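DNA polymerase (Pyrobaculum calidifontis, PDB 5MDN) probably catalyses template-directed DNA synthesis, adding deoxyribonucleotides to a growing strand with release of diphosphate, as a family B polymerase. Local coordinates at residues D294-A297 with E298-V302; M303-E307 with R308-P312; P327-M330 with R331-L334; E663-A667 with Y668-L672; E748-V751 with I752-L756. All blocks are in the same frame, centred on the assembly; numbering follows the deposited sequence.

Contact 1: D294-A297 with E298-V302; sequences DRVA and EYFGV
V296 and F300 carry the apolar part of this helix end in the exonuclease region. They run alongside each other, pointing the same way, with V296 CG1 3.8 Å from F300 CE1; that branch faces the ring because it stands anti to the valine N (chi1 174°). The ring also turns an edge to the carbonyl of V296, whose O lies in the ring plane. A second apolar pair closes the turn at the helix end: A297 CB meets V302 CG2 at 3.5 Å. Main-chain hydrogen bonds finish helix 293-299: E298 N to D294 O, Y299 N to R295 O, and F300 N to V296 O (3.2 Å). G301, with positive phi, then reverses the chain in a Schellman motif, in which V302 N bonds A297 O at 3.0 Å, almost straight (171°), and G301 N bonds E298 O at 2.9 Å. Among the charged groups, D294 and R295 both bond T292. With an alanine at F300, V296 CG1 would probably lose its ring neighbour and a gap would open against L343 and L347 of helix 326-356. The terminal carbonyls are thus met by main-chain donors, leaving apolar side chains to join the two helices.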
loop_
_atom_site.group_PDB
_atom_site.type_symbol
_atom_site.label_atom_id
_atom_site.label_comp_id
_atom_site.label_asym_id
_atom_site.label_seq_id
_atom_site.Cartn_x
_atom_site.Cartn_y
_atom_site.Cartn_z
ATOM N N ASP A 294 -4.689 15.185 6.549
ATOM C CA ASP A 294 -4.908 15.810 7.851
ATOM C C ASP A 294 -5.368 14.794 8.891
ATOM O O ASP A 294 -4.958 14.861 10.056
ATOM C CB ASP A 294 -5.924 16.945 7.722
ATOM C CG ASP A 294 -7.217 16.498 7.072
ATOM O OD1 ASP A 294 -7.176 16.074 5.896
ATOM O OD2 ASP A 294 -8.275 16.569 7.733
ATOM N N ARG A 295 -6.219 13.847 8.492
ATOM C CA ARG A 295 -6.739 12.877 9.449
ATOM C C ARG A 295 -5.748 11.754 9.731
ATOM O O ARG A 295 -5.711 11.239 10.854
ATOM C CB ARG A 295 -8.070 12.317 8.948
ATOM C CG ARG A 295 -9.172 13.366 8.888
ATOM C CD ARG A 295 -10.472 12.791 8.362
ATOM N NE ARG A 295 -11.532 13.793 8.279
ATOM C CZ ARG A 295 -11.696 14.621 7.253
ATOM N NH1 ARG A 295 -10.871 14.566 6.216
ATOM N NH2 ARG A 295 -12.690 15.499 7.260
ATOM N N VAL A 296 -4.947 11.356 8.739
ATOM C CA VAL A 296 -3.881 10.394 8.997
ATOM C C VAL A 296 -2.801 11.023 9.870
ATOM O O VAL A 296 -2.243 10.371 10.760
ATOM C CB VAL A 296 -3.302 9.863 7.673
ATOM C CG1 VAL A 296 -2.099 8.969 7.932
ATOM C CG2 VAL A 296 -4.361 9.102 6.905
ATOM N N ALA A 297 -2.484 12.297 9.620
ATOM C CA ALA A 297 -1.511 13.004 10.448
ATOM C C ALA A 297 -1.915 12.994 11.917
ATOM O O ALA A 297 -1.063 12.839 12.801
ATOM C CB ALA A 297 -1.350 14.439 9.950
ATOM N N GLU A 298 -3.209 13.160 12.199
ATOM C CA GLU A 298 -3.674 13.143 13.582
ATOM C C GLU A 298 -3.550 11.753 14.195
ATOM O O GLU A 298 -3.140 11.617 15.355
ATOM C CB GLU A 298 -5.121 13.626 13.656
ATOM C CG GLU A 298 -5.553 14.052 15.050
ATOM C CD GLU A 298 -7.058 14.177 15.182
ATOM O OE1 GLU A 298 -7.670 14.883 14.354
ATOM O OE2 GLU A 298 -7.631 13.570 16.113
ATOM N N TYR A 299 -3.931 10.713 13.446
ATOM C CA TYR A 299 -3.880 9.352 13.975
ATOM C C TYR A 299 -2.478 8.990 14.451
ATOM O O TYR A 299 -2.312 8.400 15.525
ATOM C CB TYR A 299 -4.355 8.359 12.915
ATOM C CG TYR A 299 -4.727 7.002 13.472
ATOM C CD1 TYR A 299 -5.957 6.797 14.086
ATOM C CD2 TYR A 299 -3.850 5.930 13.389
ATOM C CE1 TYR A 299 -6.303 5.560 14.601
ATOM C CE2 TYR A 299 -4.186 4.690 13.900
ATOM C CZ TYR A 299 -5.414 4.512 14.505
ATOM O OH TYR A 299 -5.751 3.279 15.015
ATOM N N PHE A 300 -1.460 9.334 13.667
ATOM C CA PHE A 300 -0.079 9.052 14.029
ATOM C C PHE A 300 0.536 10.143 14.895
ATOM O O PHE A 300 1.722 10.049 15.234
ATOM C CB PHE A 300 0.765 8.848 12.764
ATOM C CG PHE A 300 0.418 7.602 11.997
ATOM C CD1 PHE A 300 -0.699 7.562 11.179
ATOM C CD2 PHE A 300 1.206 6.469 12.102
ATOM C CE1 PHE A 300 -1.022 6.415 10.478
ATOM C CE2 PHE A 300 0.890 5.321 11.403
ATOM C CZ PHE A 300 -0.225 5.293 10.591
ATOM N N GLY A 301 -0.234 11.165 15.257
ATOM C CA GLY A 301 0.216 12.144 16.232
ATOM C C GLY A 301 1.316 13.075 15.772
ATOM O O GLY A 301 2.222 13.385 16.555
ATOM N N VAL A 302 1.269 13.528 14.521
ATOM C CA VAL A 302 2.276 14.468 14.040
ATOM C C VAL A 302 1.697 15.879 14.044
ATOM O O VAL A 302 2.432 16.860 14.205
ATOM C CB VAL A 302 2.803 14.071 12.645
ATOM C CG1 VAL A 302 3.150 12.589 12.611
ATOM C CG2 VAL A 302 1.802 14.410 11.554
#

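Contact 2: M303-E307 with R308-P312; sequences MKRSE and RVLIP
M303 and R308 meet across a type I turn in the loop joining helix 293-299 to helix 316-320, part of the exonuclease region. The turn is closed by E307 N bonding K304 O at 3.0 Å, with R305 and S306 at its corners; beyond it the chain runs on extended. R308 comes first. Its CB packs 3.4 Å from K304 O, and its side chain crosses that of M303 at about a right angle, bringing M303 SD 4.0 Å from R308 CG and 3.9 Å from R308 NH1. The arginine leaves the backbone with CG anti to N (chi1 175°) and bends at chi2, which swings NE to V309 O and the guanidinium toward helix 326-356. NE makes a weak bond to V309 O (3.2 Å, 122°), while NH2 forms a salt bridge with D336 and NH1 a weak bond with S339, both on that helix. One salt bridge and two weak bonds thus hold the guanidinium, about 7 Å from the side chain of D169, a magnesium ligand of this protein although no ion is bound to it in this model. V309 follows, with its side chain turned from the turn onto T328 and its N weakly bonded to D335. L310 points back toward the turn and crosses R305 at about a right angle. R305, extended from CG to NE, is anchored by a salt bridge from NE to D294. L310 CD1 touches R305 CG at 3.6 Å and sits over one face of the guanidinium, 4.0 Å from R305 NE.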
loop_
_atom_site.group_PDB
_atom_site.type_symbol
_atom_site.label_atom_id
_atom_site.label_comp_id
_atom_site.label_asym_id
_atom_site.label_seq_id
_atom_site.Cartn_x
_atom_site.Cartn_y
_atom_site.Cartn_z
ATOM N N MET A 303 0.382 15.996 13.854
ATOM C CA MET A 303 -0.267 17.301 13.875
ATOM C C MET A 303 -1.730 17.155 14.259
ATOM O O MET A 303 -2.442 16.325 13.686
ATOM C CB MET A 303 -0.161 17.992 12.512
ATOM C CG MET A 303 -0.465 19.479 12.554
ATOM S SD MET A 303 0.038 20.341 11.053
ATOM C CE MET A 303 1.818 20.212 11.180
ATOM N N LYS A 304 -2.175 17.963 15.219
ATOM C CA LYS A 304 -3.554 17.887 15.673
ATOM C C LYS A 304 -4.433 18.670 14.706
ATOM O O LYS A 304 -4.157 19.834 14.399
ATOM C CB LYS A 304 -3.701 18.417 17.097
ATOM C CG LYS A 304 -4.853 17.766 17.851
ATOM C CD LYS A 304 -4.553 17.612 19.330
ATOM C CE LYS A 304 -4.951 16.226 19.817
ATOM N NZ LYS A 304 -4.630 16.018 21.255
ATOM N N ARG A 305 -5.488 18.015 14.220
ATOM C CA ARG A 305 -6.387 18.623 13.246
ATOM C C ARG A 305 -7.031 19.899 13.775
ATOM O O ARG A 305 -7.265 20.841 13.006
ATOM C CB ARG A 305 -7.442 17.597 12.841
ATOM C CG ARG A 305 -8.255 17.922 11.613
ATOM C CD ARG A 305 -8.805 16.629 11.025
ATOM N NE ARG A 305 -9.931 16.849 10.127
ATOM C CZ ARG A 305 -11.187 16.980 10.542
ATOM N NH1 ARG A 305 -11.467 16.909 11.836
ATOM N NH2 ARG A 305 -12.163 17.179 9.667
ATOM N N SER A 306 -7.313 19.961 15.077
ATOM C CA SER A 306 -7.896 21.166 15.659
ATOM C C SER A 306 -6.883 22.278 15.908
ATOM O O SER A 306 -7.292 23.424 16.118
ATOM C CB SER A 306 -8.605 20.826 16.971
ATOM O OG SER A 306 -7.701 20.276 17.913
ATOM N N GLU A 307 -5.584 21.980 15.893
ATOM C CA GLU A 307 -4.550 23.001 16.013
ATOM C C GLU A 307 -3.975 23.398 14.657
ATOM O O GLU A 307 -2.819 23.827 14.574
ATOM C CB GLU A 307 -3.429 22.537 16.945
ATOM C CG GLU A 307 -3.879 22.120 18.336
ATOM C CD GLU A 307 -2.718 21.654 19.198
ATOM O OE1 GLU A 307 -1.553 21.964 18.849
ATOM O OE2 GLU A 307 -2.970 20.980 20.222
ATOM N N ARG A 308 -4.758 23.250 13.590
ATOM C CA ARG A 308 -4.248 23.320 12.228
ATOM C C ARG A 308 -5.254 24.029 11.334
ATOM O O ARG A 308 -6.468 23.903 11.512
ATOM C CB ARG A 308 -3.950 21.920 11.663
ATOM C CG ARG A 308 -3.540 21.933 10.200
ATOM C CD ARG A 308 -4.369 20.948 9.396
ATOM N NE ARG A 308 -3.877 20.799 8.029
ATOM C CZ ARG A 308 -3.011 19.875 7.631
ATOM N NH1 ARG A 308 -2.528 18.995 8.497
ATOM N NH2 ARG A 308 -2.631 19.830 6.362
ATOM N N VAL A 309 -4.727 24.789 10.371
ATOM C CA VAL A 309 -5.564 25.475 9.398
ATOM C C VAL A 309 -6.137 24.456 8.423
ATOM O O VAL A 309 -5.436 23.540 7.971
ATOM C CB VAL A 309 -4.747 26.556 8.672
ATOM C CG1 VAL A 309 -5.588 27.257 7.623
ATOM C CG2 VAL A 309 -4.183 27.557 9.670
ATOM N N LEU A 310 -7.414 24.616 8.080
ATOM C CA LEU A 310 -8.098 23.685 7.184
ATOM C C LEU A 310 -8.947 24.468 6.193
ATOM O O LEU A 310 -9.916 25.128 6.582
ATOM C CB LEU A 310 -8.960 22.695 7.966
ATOM C CG LEU A 310 -8.218 21.559 8.670
ATOM C CD1 LEU A 310 -9.189 20.701 9.460
ATOM C CD2 LEU A 310 -7.475 20.719 7.645
ATOM N N ILE A 311 -8.580 24.392 4.919
ATOM C CA ILE A 311 -9.348 24.996 3.832
ATOM C C ILE A 311 -10.161 23.898 3.153
ATOM O O ILE A 311 -9.645 22.788 2.946
ATOM C CB ILE A 311 -8.430 25.710 2.821
ATOM C CG1 ILE A 311 -8.092 27.141 3.261
ATOM C CG2 ILE A 311 -9.042 25.716 1.422
ATOM C CD1 ILE A 311 -7.314 27.244 4.539
ATOM N N PRO A 312 -11.426 24.144 2.799
ATOM C CA PRO A 312 -12.129 23.202 1.918
ATOM C C PRO A 312 -11.422 23.102 0.578
ATOM O O PRO A 312 -11.408 24.061 -0.199
ATOM C CB PRO A 312 -13.532 23.812 1.788
ATOM C CG PRO A 312 -13.366 25.253 2.147
ATOM C CD PRO A 312 -12.262 25.299 3.166
#

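Contact 3: P327-M330 with R331-L334; sequences PTLM and RYVL
M330 carries its CG anti to the backbone N (chi1 -163°), whereas L334, one turn later, sets its CG anti to the carbonyl carbon (chi1 -85°). These two settings lay the side chains side by side, pointing the same way, with M330 CG 3.6 Å from L334 CD2. Beyond that contact the methionine bends at chi3 and the leucine leans back toward the preceding turn. L329 and Y332 meet more loosely on another side of the helix: L329 CD1 stays 4.4 Å from Y332 CD2, and the tyrosine ring turns an edge to the carbonyl of L329, whose O packs 3.4 Å from Y332 CB. The same oxygen lies 3.4 Å from V333 CG2, so it is flanked by two side chains of the following turn while accepting the hydrogen bond of V333 N (3.1 Å). The rest of the main chain follows the alpha-helical pattern. Y332 N bonds T328 O at 3.1 Å and L334 N bonds M330 O nearly along the carbonyl direction, but R331 N reaches P327 O only weakly, at 3.5 Å. This is the first part of the long helix 326-356, packed on the five-stranded sheet of the RNase H-like exonuclease fold. M330 and L334 rest together on V200 of strand 198-202, and M330 also touches M188 of strand 186-193. V333 covers M188 and A190 and comes about 4 Å from the side chain of D169 on strand 165-172. T328 and L329 pack on Y319 of helix 316-320, and T328 and Y332 on I311 of the loop before it.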
loop_
_atom_site.group_PDB
_atom_site.type_symbol
_atom_site.label_atom_id
_atom_site.label_comp_id
_atom_site.label_asym_id
_atom_site.label_seq_id
_atom_site.Cartn_x
_atom_site.Cartn_y
_atom_site.Cartn_z
ATOM N N PRO A 327 -2.697 34.483 2.673
ATOM C CA PRO A 327 -1.748 34.067 3.722
ATOM C C PRO A 327 -2.216 32.872 4.536
ATOM O O PRO A 327 -1.376 32.183 5.129
ATOM C CB PRO A 327 -1.616 35.321 4.598
ATOM C CG PRO A 327 -2.852 36.098 4.333
ATOM C CD PRO A 327 -3.146 35.871 2.885
ATOM N N THR A 328 -3.519 32.598 4.589
ATOM C CA THR A 328 -3.996 31.400 5.268
ATOM C C THR A 328 -3.994 30.187 4.347
ATOM O O THR A 328 -3.892 29.053 4.829
ATOM C CB THR A 328 -5.395 31.632 5.858
ATOM O OG1 THR A 328 -5.546 30.850 7.051
ATOM C CG2 THR A 328 -6.489 31.241 4.875
ATOM N N LEU A 329 -4.115 30.401 3.032
ATOM C CA LEU A 329 -3.908 29.312 2.087
ATOM C C LEU A 329 -2.462 28.837 2.111
ATOM O O LEU A 329 -2.192 27.654 1.876
ATOM C CB LEU A 329 -4.297 29.754 0.676
ATOM C CG LEU A 329 -4.093 28.733 -0.449
ATOM C CD1 LEU A 329 -5.021 27.539 -0.273
ATOM C CD2 LEU A 329 -4.289 29.378 -1.812
ATOM N N MET A 330 -1.526 29.744 2.400
ATOM C CA MET A 330 -0.128 29.352 2.532
ATOM C C MET A 330 0.072 28.442 3.737
ATOM O O MET A 330 0.660 27.361 3.619
ATOM C CB MET A 330 0.747 30.600 2.654
ATOM C CG MET A 330 2.223 30.365 2.400
ATOM S SD MET A 330 3.198 31.852 2.694
ATOM C CE MET A 330 4.296 31.818 1.281
ATOM N N ARG A 331 -0.443 28.847 4.901
ATOM C CA ARG A 331 -0.271 28.034 6.101
ATOM C C ARG A 331 -0.964 26.686 5.968
ATOM O O ARG A 331 -0.508 25.693 6.547
ATOM C CB ARG A 331 -0.767 28.792 7.330
ATOM C CG ARG A 331 -0.450 28.076 8.624
ATOM C CD ARG A 331 0.312 28.987 9.565
ATOM N NE ARG A 331 1.080 28.224 10.545
ATOM C CZ ARG A 331 2.130 28.700 11.208
ATOM N NH1 ARG A 331 2.543 29.944 10.999
ATOM N NH2 ARG A 331 2.769 27.933 12.080
ATOM N N TYR A 332 -2.065 26.630 5.217
ATOM C CA TYR A 332 -2.646 25.343 4.855
ATOM C C TYR A 332 -1.627 24.488 4.110
ATOM O O TYR A 332 -1.480 23.291 4.384
ATOM C CB TYR A 332 -3.902 25.560 4.009
ATOM C CG TYR A 332 -4.518 24.295 3.447
ATOM C CD1 TYR A 332 -5.280 23.451 4.247
ATOM C CD2 TYR A 332 -4.346 23.951 2.111
ATOM C CE1 TYR A 332 -5.844 22.296 3.732
ATOM C CE2 TYR A 332 -4.906 22.802 1.590
ATOM C CZ TYR A 332 -5.655 21.977 2.405
ATOM O OH TYR A 332 -6.216 20.830 1.894
ATOM N N VAL A 333 -0.920 25.091 3.152
ATOM C CA VAL A 333 0.095 24.363 2.397
ATOM C C VAL A 333 1.267 23.981 3.299
ATOM O O VAL A 333 1.819 22.880 3.182
ATOM C CB VAL A 333 0.542 25.201 1.185
ATOM C CG1 VAL A 333 1.801 24.636 0.575
ATOM C CG2 VAL A 333 -0.567 25.269 0.152
ATOM N N LEU A 334 1.660 24.872 4.218
ATOM C CA LEU A 334 2.758 24.547 5.128
ATOM C C LEU A 334 2.375 23.430 6.091
ATOM O O LEU A 334 3.189 22.545 6.375
ATOM C CB LEU A 334 3.207 25.780 5.916
ATOM C CG LEU A 334 4.228 26.749 5.310
ATOM C CD1 LEU A 334 5.447 25.992 4.796
ATOM C CD2 LEU A 334 3.631 27.611 4.220
#

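Contact 4: E663-A667 with Y668-L672; sequences ERLKA and YKFDL
R664 and F670 cross at about a right angle, the guanidinium and ring planes 56° apart. The arginine meets the phenylalanine at the guanidinium edge, with NH1 3.7 Å from F670 CB, which lies in the guanidinium plane. R664 crosses K669 just as steeply, its CD 4.0 Å from K669 CE; the bend of the lysine at chi3 brings these aliphatic parts together while R664 NE and K669 NZ, like charges, stay 5.1 Å apart. L665 and F670 cross obliquely: L665 CD1 touches F670 CD2 at 3.7 Å. The phenylalanine folds back to this place because its chi1 (54°) sets CG between the backbone N and the carbonyl carbon. Beneath these side chains helix 647-666 ends in a Schellman motif. Y668 has positive phi, K669 N bonds R664 O at 3.2 Å, nearly along the carbonyl direction, and Y668 N reaches L665 O weakly at 3.4 Å. L665 also packs on V743 and I747 of helix 743-756, and F670 on L675 and V741, so the capping turn lies where the two helices and the following loop meet. The ring of Y668 turns one face to the carbonyl of K666, whose O sits toward the rim, 3.5 Å from Y668 CD2.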
loop_
_atom_site.group_PDB
_atom_site.type_symbol
_atom_site.label_atom_id
_atom_site.label_comp_id
_atom_site.label_asym_id
_atom_site.label_seq_id
_atom_site.Cartn_x
_atom_site.Cartn_y
_atom_site.Cartn_z
ATOM N N GLU A 663 -32.299 21.092 13.930
ATOM C CA GLU A 663 -32.797 22.373 14.420
ATOM C C GLU A 663 -32.024 23.537 13.804
ATOM O O GLU A 663 -32.621 24.471 13.257
ATOM C CB GLU A 663 -32.726 22.403 15.952
ATOM C CG GLU A 663 -33.428 23.588 16.607
ATOM C CD GLU A 663 -32.528 24.798 16.756
ATOM O OE1 GLU A 663 -31.304 24.657 16.545
ATOM O OE2 GLU A 663 -33.042 25.892 17.071
ATOM N N ARG A 664 -30.687 23.501 13.878
ATOM C CA ARG A 664 -29.911 24.552 13.226
ATOM C C ARG A 664 -30.015 24.477 11.709
ATOM O O ARG A 664 -29.808 25.488 11.032
ATOM C CB ARG A 664 -28.427 24.481 13.594
ATOM C CG ARG A 664 -27.715 23.274 13.016
ATOM C CD ARG A 664 -26.210 23.464 13.020
ATOM N NE ARG A 664 -25.523 22.310 12.448
ATOM C CZ ARG A 664 -25.231 22.196 11.156
ATOM N NH1 ARG A 664 -25.575 23.162 10.314
ATOM N NH2 ARG A 664 -24.602 21.119 10.706
ATOM N N LEU A 665 -30.320 23.298 11.162
ATOM C CA LEU A 665 -30.410 23.159 9.713
ATOM C C LEU A 665 -31.685 23.799 9.186
ATOM O O LEU A 665 -31.670 24.447 8.133
ATOM C CB LEU A 665 -30.342 21.681 9.325
ATOM C CG LEU A 665 -29.980 21.303 7.888
ATOM C CD1 LEU A 665 -28.679 21.964 7.468
ATOM C CD2 LEU A 665 -29.890 19.789 7.745
ATOM N N LYS A 666 -32.794 23.638 9.908
ATOM C CA LYS A 666 -34.030 24.317 9.546
ATOM C C LYS A 666 -34.009 25.794 9.916
ATOM O O LYS A 666 -34.806 26.566 9.372
ATOM C CB LYS A 666 -35.223 23.625 10.209
ATOM C CG LYS A 666 -35.689 22.380 9.471
ATOM C CD LYS A 666 -37.000 21.857 10.029
ATOM C CE LYS A 666 -37.532 20.707 9.189
ATOM N NZ LYS A 666 -38.743 20.084 9.795
ATOM N N ALA A 667 -33.118 26.202 10.818
ATOM C CA ALA A 667 -32.953 27.607 11.172
ATOM C C ALA A 667 -32.031 28.347 10.213
ATOM O O ALA A 667 -31.786 29.543 10.412
ATOM C CB ALA A 667 -32.421 27.732 12.601
ATOM N N TYR A 668 -31.525 27.661 9.188
ATOM C CA TYR A 668 -30.681 28.249 8.150
ATOM C C TYR A 668 -29.419 28.875 8.751
ATOM O O TYR A 668 -29.165 30.076 8.629
ATOM C CB TYR A 668 -31.476 29.278 7.335
ATOM C CG TYR A 668 -32.715 28.712 6.668
ATOM C CD1 TYR A 668 -32.622 27.821 5.605
ATOM C CD2 TYR A 668 -33.982 29.074 7.109
ATOM C CE1 TYR A 668 -33.761 27.307 5.003
ATOM C CE2 TYR A 668 -35.121 28.568 6.515
ATOM C CZ TYR A 668 -35.007 27.685 5.463
ATOM O OH TYR A 668 -36.142 27.181 4.871
ATOM N N LYS A 669 -28.620 28.027 9.404
ATOM C CA LYS A 669 -27.322 28.432 9.935
ATOM C C LYS A 669 -26.215 27.506 9.441
ATOM O O LYS A 669 -25.125 27.477 10.022
ATOM C CB LYS A 669 -27.327 28.428 11.465
ATOM C CG LYS A 669 -26.203 29.240 12.096
ATOM C CD LYS A 669 -25.932 28.797 13.515
ATOM C CE LYS A 669 -25.405 27.362 13.465
ATOM N NZ LYS A 669 -24.920 26.833 14.766
ATOM N N PHE A 670 -26.461 26.756 8.377
ATOM C CA PHE A 670 -25.446 25.854 7.865
ATOM C C PHE A 670 -24.390 26.612 7.067
ATOM O O PHE A 670 -24.621 27.713 6.559
ATOM C CB PHE A 670 -26.091 24.776 6.994
ATOM C CG PHE A 670 -26.952 25.322 5.892
ATOM C CD1 PHE A 670 -26.388 25.772 4.707
ATOM C CD2 PHE A 670 -28.324 25.407 6.048
ATOM C CE1 PHE A 670 -27.179 26.284 3.698
ATOM C CE2 PHE A 670 -29.120 25.917 5.043
ATOM C CZ PHE A 670 -28.546 26.356 3.866
ATOM N N ASP A 671 -23.211 26.004 6.972
ATOM C CA ASP A 671 -22.226 26.397 5.979
ATOM C C ASP A 671 -22.512 25.597 4.717
ATOM O O ASP A 671 -22.745 24.386 4.785
ATOM C CB ASP A 671 -20.802 26.141 6.477
ATOM C CG ASP A 671 -19.746 26.626 5.500
ATOM O OD1 ASP A 671 -20.105 27.268 4.491
ATOM O OD2 ASP A 671 -18.548 26.363 5.743
ATOM N N LEU A 672 -22.506 26.276 3.569
ATOM C CA LEU A 672 -22.935 25.622 2.339
ATOM C C LEU A 672 -21.995 24.492 1.941
ATOM O O LEU A 672 -22.454 23.475 1.411
ATOM C CB LEU A 672 -23.047 26.643 1.208
ATOM C CG LEU A 672 -23.741 26.153 -0.064
ATOM C CD1 LEU A 672 -25.232 25.981 0.178
ATOM C CD2 LEU A 672 -23.490 27.108 -1.220
#

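Contact 5: E748-V751 with I752-L756; sequences EKQV and IPAAL
The side-chain amide of Q750 and the ring of P753 lie slantwise to each other, as modelled with P753 CB on one side of the amide plane, off its centre, 3.9 Å from Q750 NE2 and 4.0 Å from Q750 OE1. Q750 NE2 also lies implausibly close to K749 O, so the turn of the amide is doubtful. The glutamine chain bends at chi2 (-38°), which brings the amide back beside the proline. P753 leans its other atoms on the preceding backbone: CG lies 3.4 Å from K749 C, and CD 3.4 Å from E748 O. This is a proline kink in helix 743-756, next to a wider pi-type turn at 748-751. Having no N-H, P753 cannot bond the turn before, and its ring occupies the space where that bond would run. After it the bonds to the turn before return: A754 N points at Q750 O, though at 2.5 Å the modelled distance is too short to trust, and A755 N reaches V751 O weakly at 3.4 Å. An alanine at Q750 would probably leave P753 CB without its amide neighbour and open a gap beside the proline. On other sides the kinked helix joins two more helices. V751 packs on V661 and I752 on V658, both of helix 647-666; A754 meets V633 and A755 meets V637 of helix 628-643. On the face toward helix 647-666, V751 CG1 comes 4.3 Å from I752 CD1.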
loop_
_atom_site.group_PDB
_atom_site.type_symbol
_atom_site.label_atom_id
_atom_site.label_comp_id
_atom_site.label_asym_id
_atom_site.label_seq_id
_atom_site.Cartn_x
_atom_site.Cartn_y
_atom_site.Cartn_z
ATOM N N GLU A 748 -34.262 14.287 5.617
ATOM C CA GLU A 748 -35.023 13.048 5.504
ATOM C C GLU A 748 -34.211 11.886 4.943
ATOM O O GLU A 748 -34.304 10.772 5.467
ATOM C CB GLU A 748 -36.268 13.269 4.645
ATOM C CG GLU A 748 -37.308 14.172 5.282
ATOM C CD GLU A 748 -38.518 14.372 4.395
ATOM O OE1 GLU A 748 -38.514 13.846 3.261
ATOM O OE2 GLU A 748 -39.467 15.060 4.831
ATOM N N LYS A 749 -33.411 12.090 3.896
ATOM C CA LYS A 749 -32.831 10.930 3.229
ATOM C C LYS A 749 -31.334 10.750 3.453
ATOM O O LYS A 749 -30.753 9.846 2.847
ATOM C CB LYS A 749 -33.143 10.954 1.729
ATOM C CG LYS A 749 -32.664 12.156 0.945
ATOM C CD LYS A 749 -33.272 12.106 -0.449
ATOM C CE LYS A 749 -32.824 10.873 -1.227
ATOM N NZ LYS A 749 -31.408 10.975 -1.678
ATOM N N GLN A 750 -30.691 11.553 4.309
ATOM C CA GLN A 750 -29.304 11.254 4.674
ATOM C C GLN A 750 -28.920 11.559 6.119
ATOM O O GLN A 750 -28.321 10.697 6.769
ATOM C CB GLN A 750 -28.291 11.884 3.719
ATOM C CG GLN A 750 -27.991 10.890 2.622
ATOM C CD GLN A 750 -27.943 9.461 3.187
ATOM O OE1 GLN A 750 -27.190 9.167 4.121
ATOM N NE2 GLN A 750 -28.775 8.578 2.641
ATOM N N VAL A 751 -29.226 12.748 6.643
ATOM C CA VAL A 751 -28.769 13.062 7.997
ATOM C C VAL A 751 -29.370 12.076 8.994
ATOM O O VAL A 751 -28.695 11.628 9.929
ATOM C CB VAL A 751 -29.095 14.522 8.363
ATOM C CG1 VAL A 751 -28.958 14.744 9.861
ATOM C CG2 VAL A 751 -28.159 15.471 7.630
ATOM N N ILE A 752 -30.634 11.710 8.808
ATOM C CA ILE A 752 -31.238 10.664 9.634
ATOM C C ILE A 752 -30.668 9.303 9.221
ATOM O O ILE A 752 -30.196 8.564 10.096
ATOM C CB ILE A 752 -32.777 10.705 9.574
ATOM C CG1 ILE A 752 -33.346 11.564 10.707
ATOM C CG2 ILE A 752 -33.372 9.305 9.668
ATOM C CD1 ILE A 752 -32.831 12.987 10.741
ATOM N N PRO A 753 -30.679 8.914 7.932
ATOM C CA PRO A 753 -30.103 7.602 7.571
ATOM C C PRO A 753 -28.635 7.434 7.930
ATOM O O PRO A 753 -28.212 6.305 8.214
ATOM C CB PRO A 753 -30.323 7.529 6.054
ATOM C CG PRO A 753 -31.506 8.365 5.824
ATOM C CD PRO A 753 -31.391 9.505 6.782
ATOM N N ALA A 754 -27.836 8.504 7.917
ATOM C CA ALA A 754 -26.445 8.367 8.338
ATOM C C ALA A 754 -26.363 8.007 9.815
ATOM O O ALA A 754 -25.576 7.137 10.208
ATOM C CB ALA A 754 -25.667 9.651 8.052
ATOM N N ALA A 755 -27.171 8.666 10.647
ATOM C CA ALA A 755 -27.275 8.267 12.044
ATOM C C ALA A 755 -27.935 6.903 12.181
ATOM O O ALA A 755 -27.603 6.144 13.099
ATOM C CB ALA A 755 -28.051 9.319 12.836
ATOM N N LEU A 756 -28.875 6.578 11.287
ATOM C CA LEU A 756 -29.519 5.270 11.315
ATOM C C LEU A 756 -28.631 4.149 10.797
ATOM O O LEU A 756 -28.997 2.981 10.953
ATOM C CB LEU A 756 -30.818 5.293 10.506
ATOM C CG LEU A 756 -31.979 6.123 11.050
ATOM C CD1 LEU A 756 -33.256 5.726 10.338
ATOM C CD2 LEU A 756 -32.117 5.949 12.555
#

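Overall arrangement
Contacts 1, 2 and 3 form a connected group in the exonuclease region. Contacts 1 and 2, centres 10 Å apart, are joined by the salt bridge from D294 OD2 to R305 NE (2.9 Å); contacts 2 and 3, centres 11 Å apart, meet where I311 N packs on Y332 CD1 (3.5 Å). All three lie near the exonuclease magnesium site of D169 and D236, to which no ion is bound in this model: the D169 side chain is about 10 Å from that of D294, 7 Å from R308 and 4 Å from V333. A bound magnesium ion lies about 7 Å from Y332. Contacts 4 and 5, centres 16 Å apart, sit away from the annotated sites, at the end of helix 647-666 with its following loop and on helix 743-756, which pack together.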